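Local coordinates for protein TRAP-type C4-dicarboxylate:H+ symport system substrate-binding component DctP (Shewanella oneidensis, PDB 4MX6) that binds succinate and probably delivers it, with related C4-dicarboxylates, to a TRAP-type transporter for proton-coupled uptake, at residues 40-45 and 79-84; 85-90 and 106-111; 146-151 and 247-252. All blocks are in the same frame, centred on the assembly; numbering follows the deposited sequence. Where two conformers were deposited one is given.

Contact 1. Residues 40-45 and 79-84; sequences KFSHVV and QLFGDN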
loop_
_atom_site.group_PDB
_atom_site.type_symbol
_atom_site.label_atom_id
_atom_site.label_comp_id
_atom_site.label_asym_id
_atom_site.label_seq_id
_atom_site.Cartn_x
_atom_site.Cartn_y
_atom_site.Cartn_z
ATOM N N LYS A 40 -10.385 -9.050 15.618
ATOM C CA LYS A 40 -9.102 -8.346 15.639
ATOM C C LYS A 40 -8.731 -7.842 14.249
ATOM O O LYS A 40 -8.877 -8.575 13.267
ATOM C CB LYS A 40 -8.000 -9.263 16.162
ATOM C CG LYS A 40 -8.230 -9.735 17.573
ATOM C CD LYS A 40 -7.067 -10.568 18.100
ATOM C CE LYS A 40 -7.419 -11.218 19.427
ATOM N NZ LYS A 40 -6.267 -11.909 20.034
ATOM N N PHE A 41 -8.267 -6.589 14.190
ATOM C CA PHE A 41 -7.828 -5.934 12.955
ATOM C C PHE A 41 -6.423 -5.424 13.241
ATOM O O PHE A 41 -6.245 -4.532 14.078
ATOM C CB PHE A 41 -8.770 -4.777 12.629
ATOM C CG PHE A 41 -8.630 -4.212 11.225
ATOM C CD1 PHE A 41 -7.413 -4.097 10.573
ATOM C CD2 PHE A 41 -9.748 -3.779 10.566
ATOM C CE1 PHE A 41 -7.339 -3.574 9.292
ATOM C CE2 PHE A 41 -9.676 -3.262 9.288
ATOM C CZ PHE A 41 -8.465 -3.146 8.667
ATOM N N SER A 42 -5.414 -6.001 12.601
ATOM C CA SER A 42 -4.050 -5.524 12.792
ATOM C C SER A 42 -3.537 -4.847 11.539
ATOM O O SER A 42 -3.940 -5.184 10.431
ATOM C CB SER A 42 -3.112 -6.659 13.216
ATOM O OG SER A 42 -2.970 -7.667 12.226
ATOM N N HIS A 43 -2.632 -3.897 11.726
ATOM C CA HIS A 43 -1.950 -3.259 10.619
ATOM C C HIS A 43 -0.615 -2.671 11.066
ATOM O O HIS A 43 -0.271 -2.698 12.262
ATOM C CB HIS A 43 -2.871 -2.222 9.958
ATOM C CG HIS A 43 -3.202 -1.040 10.812
ATOM N ND1 HIS A 43 -2.313 -0.003 10.988
ATOM C CD2 HIS A 43 -4.317 -0.723 11.518
ATOM C CE1 HIS A 43 -2.877 0.908 11.764
ATOM N NE2 HIS A 43 -4.087 0.495 12.102
ATOM N N VAL A 44 0.135 -2.146 10.099
ATOM C CA VAL A 44 1.516 -1.733 10.329
ATOM C C VAL A 44 1.719 -0.223 10.351
ATOM O O VAL A 44 2.843 0.237 10.529
ATOM C CB VAL A 44 2.472 -2.365 9.278
ATOM C CG1 VAL A 44 2.316 -3.867 9.294
ATOM C CG2 VAL A 44 2.259 -1.797 7.873
ATOM N N VAL A 45 0.676 0.564 10.115
ATOM C CA VAL A 45 0.838 2.013 10.039
ATOM C C VAL A 45 0.476 2.738 11.335
ATOM O O VAL A 45 -0.055 2.161 12.273
ATOM C CB VAL A 45 0.087 2.626 8.833
ATOM C CG1 VAL A 45 0.601 2.006 7.528
ATOM C CG2 VAL A 45 -1.428 2.484 8.945
ATOM N N GLN A 79 1.953 -3.706 16.227
ATOM C CA GLN A 79 1.979 -4.067 17.645
ATOM C C GLN A 79 1.520 -5.510 17.883
ATOM O O GLN A 79 1.913 -6.123 18.868
ATOM C CB GLN A 79 1.140 -3.087 18.471
ATOM C CG GLN A 79 1.713 -1.669 18.526
ATOM C CD GLN A 79 0.699 -0.645 19.024
ATOM O OE1 GLN A 79 -0.384 -1.005 19.497
ATOM N NE2 GLN A 79 1.041 0.643 18.906
ATOM N N LEU A 80 0.682 -6.042 16.997
ATOM C CA LEU A 80 0.258 -7.438 17.103
ATOM C C LEU A 80 0.936 -8.304 16.033
ATOM O O LEU A 80 1.670 -9.233 16.367
ATOM C CB LEU A 80 -1.264 -7.561 17.027
ATOM C CG LEU A 80 -1.819 -8.961 17.322
ATOM C CD1 LEU A 80 -1.526 -9.375 18.763
ATOM C CD2 LEU A 80 -3.308 -9.003 17.031
ATOM N N PHE A 81 0.678 -7.999 14.764
ATOM C CA PHE A 81 1.336 -8.664 13.642
ATOM C C PHE A 81 1.927 -7.612 12.716
ATOM O O PHE A 81 1.376 -6.513 12.556
ATOM C CB PHE A 81 0.361 -9.584 12.896
ATOM C CG PHE A 81 -0.181 -10.671 13.764
ATOM C CD1 PHE A 81 0.662 -11.639 14.274
ATOM C CD2 PHE A 81 -1.521 -10.703 14.110
ATOM C CE1 PHE A 81 0.178 -12.630 15.104
ATOM C CE2 PHE A 81 -2.009 -11.699 14.937
ATOM C CZ PHE A 81 -1.162 -12.654 15.434
ATOM N N GLY A 82 3.034 -7.969 12.075
ATOM C CA GLY A 82 3.724 -7.086 11.158
ATOM C C GLY A 82 3.676 -7.612 9.737
ATOM O O GLY A 82 2.960 -8.566 9.430
ATOM N N ASP A 83 4.467 -6.990 8.866
ATOM C CA ASP A 83 4.439 -7.311 7.437
ATOM C C ASP A 83 4.661 -8.793 7.190
ATOM O O ASP A 83 3.977 -9.405 6.365
ATOM C CB ASP A 83 5.554 -6.583 6.692
ATOM C CG ASP A 83 5.159 -5.208 6.169
ATOM O OD1 ASP A 83 3.986 -4.787 6.283
ATOM O OD2 ASP A 83 6.065 -4.565 5.557
ATOM N N ASN A 84 5.652 -9.372 7.846
ATOM C CA ASN A 84 6.070 -10.698 7.447
ATOM C C ASN A 84 5.131 -11.796 7.925
ATOM O O ASN A 84 5.061 -12.824 7.251
ATOM C CB ASN A 84 7.508 -10.984 7.880
ATOM C CG ASN A 84 8.531 -10.148 7.110
ATOM O OD1 ASN A 84 8.205 -9.485 6.113
ATOM N ND2 ASN A 84 9.771 -10.173 7.576
HETATM O O HOH W 1 -0.866 -6.428 10.728
#
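Val44 meets Asp83 where the end of strand 37-42 passes the loop that leads into helix 86-91. The CG1 methyl does most of the touching: it lies 3.6 Å from Asp83 OD1, with CG2 of the same valine only slightly farther from that oxygen, and the two side chains cross at about a right angle. CG1 also rests on the backbone of Gly82, 4.0 Å from its CA. The first torsion of Val44 (-55°) sets CG1 beside its own backbone N, anti to the carbonyl carbon, which turns this methyl to the loop.

Two residues earlier, Ser42 in the conformer modelled here comes to the edge of the Phe81 ring, with its OG in the ring plane and 3.9 Å from Phe81 CD2. This hydroxyl also donates to a water at 2.9 Å from Ser42 OG, and the water in turn donates a hydrogen bond to Phe81 O, again at 2.9 Å. As Ser42 has a second conformer, this bridge is tentative. At the outer end the contact is apolar, Lys40 CD lying 4.2 Å from Leu80 CD2.

Behind this first layer, Val45 N donates to His43 ND1 at 3.2 Å, nearly in the imidazole plane, a bond that spans Val44. Asp83 is also held by residues outside the two segments: OD1 forms a salt bridge with Lys104, a succinate-binding residue, and OD2 accepts from Phe202 N. The carboxylate that touches Val44 thus belongs to the second shell of the ligand pocket and probably helps to position Lys104. Strand 37-42 pairs in parallel with strand 70-75, while helix 50-65 packs on Phe41 and His43, and helix 86-91 meets Phe81, through its CB at Glu86 and its ring at Ala89.

Contact 2. Residues 85-90 and 106-111; sequences NELAAL and ERYTKR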
loop_
_atom_site.group_PDB
_atom_site.type_symbol
_atom_site.label_atom_id
_atom_site.label_comp_id
_atom_site.label_asym_id
_atom_site.label_seq_id
_atom_site.Cartn_x
_atom_site.Cartn_y
_atom_site.Cartn_z
ATOM N N ASN A 85 4.397 -11.588 9.032
ATOM C CA ASN A 85 3.560 -12.651 9.609
ATOM C C ASN A 85 2.046 -12.429 9.552
ATOM O O ASN A 85 1.297 -13.326 9.921
ATOM C CB ASN A 85 3.988 -13.015 11.050
ATOM C CG ASN A 85 3.807 -11.877 12.053
ATOM O OD1 ASN A 85 3.249 -10.832 11.750
ATOM N ND2 ASN A 85 4.242 -12.116 13.286
ATOM N N GLU A 86 1.579 -11.284 9.070
ATOM C CA GLU A 86 0.162 -10.982 9.194
ATOM C C GLU A 86 -0.733 -11.901 8.359
ATOM O O GLU A 86 -1.820 -12.251 8.818
ATOM C CB GLU A 86 -0.114 -9.507 8.896
ATOM C CG GLU A 86 0.119 -9.081 7.460
ATOM C CD GLU A 86 -0.238 -7.620 7.202
ATOM O OE1 GLU A 86 -0.890 -6.961 8.056
ATOM O OE2 GLU A 86 0.148 -7.114 6.119
ATOM N N LEU A 87 -0.316 -12.293 7.153
ATOM C CA LEU A 87 -1.187 -13.134 6.335
ATOM C C LEU A 87 -1.231 -14.563 6.899
ATOM O O LEU A 87 -2.295 -15.192 6.913
ATOM C CB LEU A 87 -0.782 -13.113 4.850
ATOM C CG LEU A 87 -1.146 -11.806 4.128
ATOM C CD1 LEU A 87 -0.658 -11.831 2.693
ATOM C CD2 LEU A 87 -2.643 -11.540 4.143
ATOM N N ALA A 88 -0.103 -15.072 7.389
ATOM C CA ALA A 88 -0.117 -16.356 8.075
ATOM C C ALA A 88 -1.052 -16.296 9.293
ATOM O O ALA A 88 -1.854 -17.213 9.511
ATOM C CB ALA A 88 1.281 -16.757 8.487
ATOM N N ALA A 89 -0.973 -15.217 10.066
ATOM C CA ALA A 89 -1.852 -15.044 11.217
ATOM C C ALA A 89 -3.333 -15.015 10.815
ATOM O O ALA A 89 -4.178 -15.613 11.483
ATOM C CB ALA A 89 -1.475 -13.792 11.973
ATOM N N LEU A 90 -3.638 -14.319 9.730
ATOM C CA LEU A 90 -4.999 -14.258 9.207
ATOM C C LEU A 90 -5.534 -15.665 8.929
ATOM O O LEU A 90 -6.649 -16.026 9.341
ATOM C CB LEU A 90 -5.031 -13.427 7.925
ATOM C CG LEU A 90 -6.424 -13.251 7.342
ATOM C CD1 LEU A 90 -7.263 -12.284 8.168
ATOM C CD2 LEU A 90 -6.301 -12.788 5.906
ATOM N N GLU A 106 2.456 -11.824 -3.032
ATOM C CA GLU A 106 3.080 -12.744 -3.988
ATOM C C GLU A 106 3.103 -14.208 -3.556
ATOM O O GLU A 106 3.199 -15.097 -4.401
ATOM C CB GLU A 106 4.500 -12.288 -4.359
ATOM C CG GLU A 106 4.484 -11.034 -5.221
ATOM C CD GLU A 106 5.867 -10.478 -5.575
ATOM O OE1 GLU A 106 6.874 -10.976 -5.027
ATOM O OE2 GLU A 106 5.942 -9.519 -6.399
ATOM N N ARG A 107 3.055 -14.477 -2.259
ATOM C CA ARG A 107 3.021 -15.864 -1.825
ATOM C C ARG A 107 1.694 -16.531 -2.147
ATOM O O ARG A 107 1.607 -17.753 -2.137
ATOM C CB ARG A 107 3.284 -15.998 -0.334
ATOM C CG ARG A 107 3.276 -17.458 0.082
ATOM C CD ARG A 107 3.775 -17.656 1.478
ATOM N NE ARG A 107 2.979 -16.889 2.416
ATOM C CZ ARG A 107 3.309 -16.683 3.683
ATOM N NH1 ARG A 107 4.435 -17.193 4.166
ATOM N NH2 ARG A 107 2.512 -15.962 4.462
ATOM N N TYR A 108 0.668 -15.733 -2.421
ATOM C CA TYR A 108 -0.689 -16.251 -2.614
ATOM C C TYR A 108 -1.222 -16.087 -4.041
ATOM O O TYR A 108 -2.052 -16.877 -4.483
ATOM C CB TYR A 108 -1.639 -15.623 -1.585
ATOM C CG TYR A 108 -1.223 -15.954 -0.177
ATOM C CD1 TYR A 108 -1.545 -17.176 0.393
ATOM C CD2 TYR A 108 -0.480 -15.062 0.576
ATOM C CE1 TYR A 108 -1.136 -17.497 1.674
ATOM C CE2 TYR A 108 -0.070 -15.371 1.850
ATOM C CZ TYR A 108 -0.402 -16.587 2.402
ATOM O OH TYR A 108 0.015 -16.882 3.689
ATOM N N THR A 109 -0.747 -15.069 -4.753
ATOM C CA THR A 109 -1.078 -14.887 -6.169
ATOM C C THR A 109 0.003 -14.040 -6.817
ATOM O O THR A 109 0.648 -13.256 -6.131
ATOM C CB THR A 109 -2.456 -14.201 -6.386
ATOM O OG1 THR A 109 -2.727 -14.095 -7.786
ATOM C CG2 THR A 109 -2.507 -12.802 -5.785
ATOM N N LYS A 110 0.191 -14.196 -8.127
ATOM C CA LYS A 110 1.069 -13.308 -8.883
ATOM C C LYS A 110 0.268 -12.233 -9.620
ATOM O O LYS A 110 0.832 -11.350 -10.259
ATOM C CB LYS A 110 1.892 -14.105 -9.891
ATOM C CG LYS A 110 2.759 -15.179 -9.271
ATOM C CD LYS A 110 3.834 -14.604 -8.369
ATOM C CE LYS A 110 4.688 -15.727 -7.813
ATOM N NZ LYS A 110 6.030 -15.264 -7.416
ATOM N N ARG A 111 -1.053 -12.306 -9.542
ATOM C CA ARG A 111 -1.887 -11.418 -10.341
ATOM C C ARG A 111 -1.864 -9.964 -9.860
ATOM O O ARG A 111 -1.994 -9.034 -10.674
ATOM C CB ARG A 111 -3.319 -11.943 -10.382
ATOM C CG ARG A 111 -3.459 -13.222 -11.211
ATOM C CD ARG A 111 -4.837 -13.862 -11.051
ATOM N NE ARG A 111 -5.910 -12.958 -11.454
ATOM C CZ ARG A 111 -7.201 -13.180 -11.238
ATOM N NH1 ARG A 111 -7.586 -14.265 -10.591
ATOM N NH2 ARG A 111 -8.107 -12.291 -11.634
#
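Leu87 of helix 86-91 and Tyr108 of the 106-111 loop make the apolar part of this contact. Leu87 CD1 lies 3.7 Å from Tyr108 CE2 and almost as near to CD2, while Leu87 CB sits 3.8 Å from the same CE2. The leucine therefore follows one side of the ring from CD2 through CE2 towards the hydroxyl, approaching it obliquely. The two side chains run past each other in opposite directions, so the methyl end of Leu87 lies beside the ring carbons and its CB beside the phenol end, 4.0 Å from Tyr108 OH. A first torsion of -61° sets the tyrosine ring anti to its own carbonyl carbon, and from there it reaches across to the helix.

Arg107 adds a looser fringe of van der Waals contact. Its guanidinium turns an edge to the start of the helix, with Leu87 CB near its plane, but the place of NH2 is less sure and its approach to Ala88 is doubtful. With CG anti to the backbone N (chi1 -179°), Arg107 CG covers one face of the Tyr108 ring, 4.3 Å above its centre. Farther out, the bend at chi3 folds the guanidinium back beside the tyrosine.

Within the loop, Arg111 N donates to Thr109 OG1 at 3.0 Å with a nearly straight N-H...O angle of 167°, an ST turn that shapes the chain just after Tyr108. The helix supplies its own regular bonds, among them Leu90 N to Glu86 O at 2.9 Å.

The contact joins the N-terminal part of helix 86-91 to the long loop that runs on to helix 124-132. Glu106 ties that loop to the N of Asp184 at the start of helix 184-191, and Arg111 lies against helix 134-139.

Contact 3. Residues 146-151 and 247-252; sequences KGIVGL and MVVTSD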
loop_
_atom_site.group_PDB
_atom_site.type_symbol
_atom_site.label_atom_id
_atom_site.label_comp_id
_atom_site.label_asym_id
_atom_site.label_seq_id
_atom_site.Cartn_x
_atom_site.Cartn_y
_atom_site.Cartn_z
ATOM N N LYS A 146 -7.022 -19.953 -1.856
ATOM C CA LYS A 146 -5.971 -20.019 -0.843
ATOM C C LYS A 146 -6.529 -19.656 0.528
ATOM O O LYS A 146 -5.788 -19.593 1.508
ATOM C CB LYS A 146 -4.845 -19.036 -1.173
ATOM C CG LYS A 146 -4.089 -19.312 -2.450
ATOM C CD LYS A 146 -3.091 -20.423 -2.256
ATOM C CE LYS A 146 -2.087 -20.435 -3.381
ATOM N NZ LYS A 146 -2.777 -20.571 -4.682
ATOM N N GLY A 147 -7.827 -19.371 0.588
ATOM C CA GLY A 147 -8.470 -19.053 1.847
ATOM C C GLY A 147 -8.551 -17.574 2.182
ATOM O O GLY A 147 -8.965 -17.233 3.289
ATOM N N ILE A 148 -8.161 -16.705 1.251
ATOM C CA ILE A 148 -8.174 -15.260 1.487
ATOM C C ILE A 148 -9.302 -14.613 0.702
ATOM O O ILE A 148 -9.376 -14.778 -0.520
ATOM C CB ILE A 148 -6.838 -14.620 1.099
ATOM C CG1 ILE A 148 -5.703 -15.188 1.962
ATOM C CG2 ILE A 148 -6.907 -13.099 1.237
ATOM C CD1 ILE A 148 -4.322 -14.727 1.535
ATOM N N VAL A 149 -10.171 -13.894 1.409
ATOM C CA VAL A 149 -11.330 -13.234 0.826
ATOM C C VAL A 149 -11.041 -11.746 0.687
ATOM O O VAL A 149 -10.740 -11.073 1.668
ATOM C CB VAL A 149 -12.584 -13.413 1.723
ATOM C CG1 VAL A 149 -13.781 -12.650 1.152
ATOM C CG2 VAL A 149 -12.926 -14.882 1.896
ATOM N N GLY A 150 -11.104 -11.245 -0.538
ATOM C CA GLY A 150 -10.913 -9.825 -0.790
ATOM C C GLY A 150 -12.201 -9.054 -0.630
ATOM O O GLY A 150 -13.180 -9.310 -1.331
ATOM N N LEU A 151 -12.190 -8.083 0.273
ATOM C CA LEU A 151 -13.399 -7.353 0.627
ATOM C C LEU A 151 -13.485 -5.955 0.030
ATOM O O LEU A 151 -14.578 -5.432 -0.130
ATOM C CB LEU A 151 -13.536 -7.300 2.152
ATOM C CG LEU A 151 -13.749 -8.674 2.784
ATOM C CD1 LEU A 151 -13.772 -8.563 4.292
ATOM C CD2 LEU A 151 -15.046 -9.288 2.270
ATOM N N MET A 247 -5.422 -4.010 -0.184
ATOM C CA MET A 247 -6.630 -4.843 -0.228
ATOM C C MET A 247 -7.017 -5.203 1.198
ATOM O O MET A 247 -6.208 -5.758 1.935
ATOM C CB MET A 247 -6.437 -6.118 -1.058
ATOM C CG MET A 247 -7.762 -6.799 -1.338
ATOM S SD MET A 247 -7.648 -8.336 -2.289
ATOM C CE MET A 247 -7.038 -7.700 -3.844
ATOM N N VAL A 248 -8.242 -4.861 1.585
ATOM C CA VAL A 248 -8.794 -5.281 2.867
ATOM C C VAL A 248 -9.270 -6.726 2.701
ATOM O O VAL A 248 -10.062 -7.025 1.802
ATOM C CB VAL A 248 -9.942 -4.364 3.312
ATOM C CG1 VAL A 248 -10.478 -4.802 4.665
ATOM C CG2 VAL A 248 -9.497 -2.899 3.329
ATOM N N VAL A 249 -8.734 -7.617 3.528
ATOM C CA VAL A 249 -9.007 -9.043 3.412
ATOM C C VAL A 249 -9.373 -9.676 4.742
ATOM O O VAL A 249 -9.032 -9.177 5.810
ATOM C CB VAL A 249 -7.792 -9.815 2.832
ATOM C CG1 VAL A 249 -7.474 -9.351 1.412
ATOM C CG2 VAL A 249 -6.565 -9.661 3.700
ATOM N N THR A 250 -10.069 -10.799 4.640
ATOM C CA THR A 250 -10.325 -11.677 5.770
ATOM C C THR A 250 -10.035 -13.114 5.342
ATOM O O THR A 250 -9.664 -13.362 4.191
ATOM C CB THR A 250 -11.776 -11.522 6.306
ATOM O OG1 THR A 250 -11.943 -12.267 7.516
ATOM C CG2 THR A 250 -12.817 -12.000 5.319
ATOM N N SER A 251 -10.186 -14.063 6.256
ATOM C CA SER A 251 -10.069 -15.469 5.885
ATOM C C SER A 251 -11.439 -16.026 5.541
ATOM O O SER A 251 -12.460 -15.638 6.121
ATOM C CB SER A 251 -9.424 -16.313 6.985
ATOM O OG SER A 251 -10.283 -16.450 8.103
ATOM N N ASP A 252 -11.456 -16.964 4.611
ATOM C CA ASP A 252 -12.674 -17.642 4.247
ATOM C C ASP A 252 -13.291 -18.309 5.468
ATOM O O ASP A 252 -14.508 -18.275 5.647
ATOM C CB ASP A 252 -12.354 -18.666 3.167
ATOM C CG ASP A 252 -13.573 -19.314 2.610
ATOM O OD1 ASP A 252 -14.378 -18.588 1.979
ATOM O OD2 ASP A 252 -13.716 -20.541 2.800
#
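An antiparallel two-stranded ladder joins the start of strand 148-158 to the end of strand 243-251, and Val149 and Thr250 form its hydrogen-bonded pair. Val149 N reaches Thr250 O at 2.9 Å, and Thr250 N returns to Val149 O at 3.1 Å in the carbonyl plane. Leu151 N donates to Val248 O at 2.8 Å, nearly along the C=O axis, whereas Asp252 N reaches Gly147 O at 2.8 Å from above the carbonyl plane.

Ile148 CG2 packs against Val249 CB at 3.8 Å. On the face of Val149 and Thr250, the Thr250 CG2 methyl is met by Leu151 CD1 at 3.7 Å. Separately, Val149 CG2 lies 3.6 Å from Asp252 CA. This ladder brings together two segments separated by 95 residues in the periplasmic-binding-protein fold of this solute-binding family 7 protein, and strand 243-251 also carries the succinate-binding Tyr246.

Ser251 ends the strand as the N-cap of helix 252-257, its OG accepting from Phe254 N. Gly150 leaves the space beside its CA to Met247, whose SD sits 3.9 Å from that atom. Helix 260-295 packs on Leu151 and Val248, while Leu90 and Leu91 of helix 86-91 cover Val249 and Ile148.

Helix 86-91 connects the three contacts. The loop 79-84 of contact 1 runs straight into it, and Phe81 CZ lies 3.7 Å from Ala89 CB of contact 2. On the ladder of contact 3, Leu90 CD2 is 3.8 Å from Thr250 C and Tyr108 CG is 3.7 Å from Ile148 CD1, so the helix and the tyrosine loop both rest on it. Contacts 2 and 3 have centres about 10 Å apart, whereas contacts 1 and 3 do not touch. Contact 1 is nearest to the ligand: the Val44 side chain lies about 4 Å from bound succinate, against about 12 Å for Leu87 and about 11 Å for Val248.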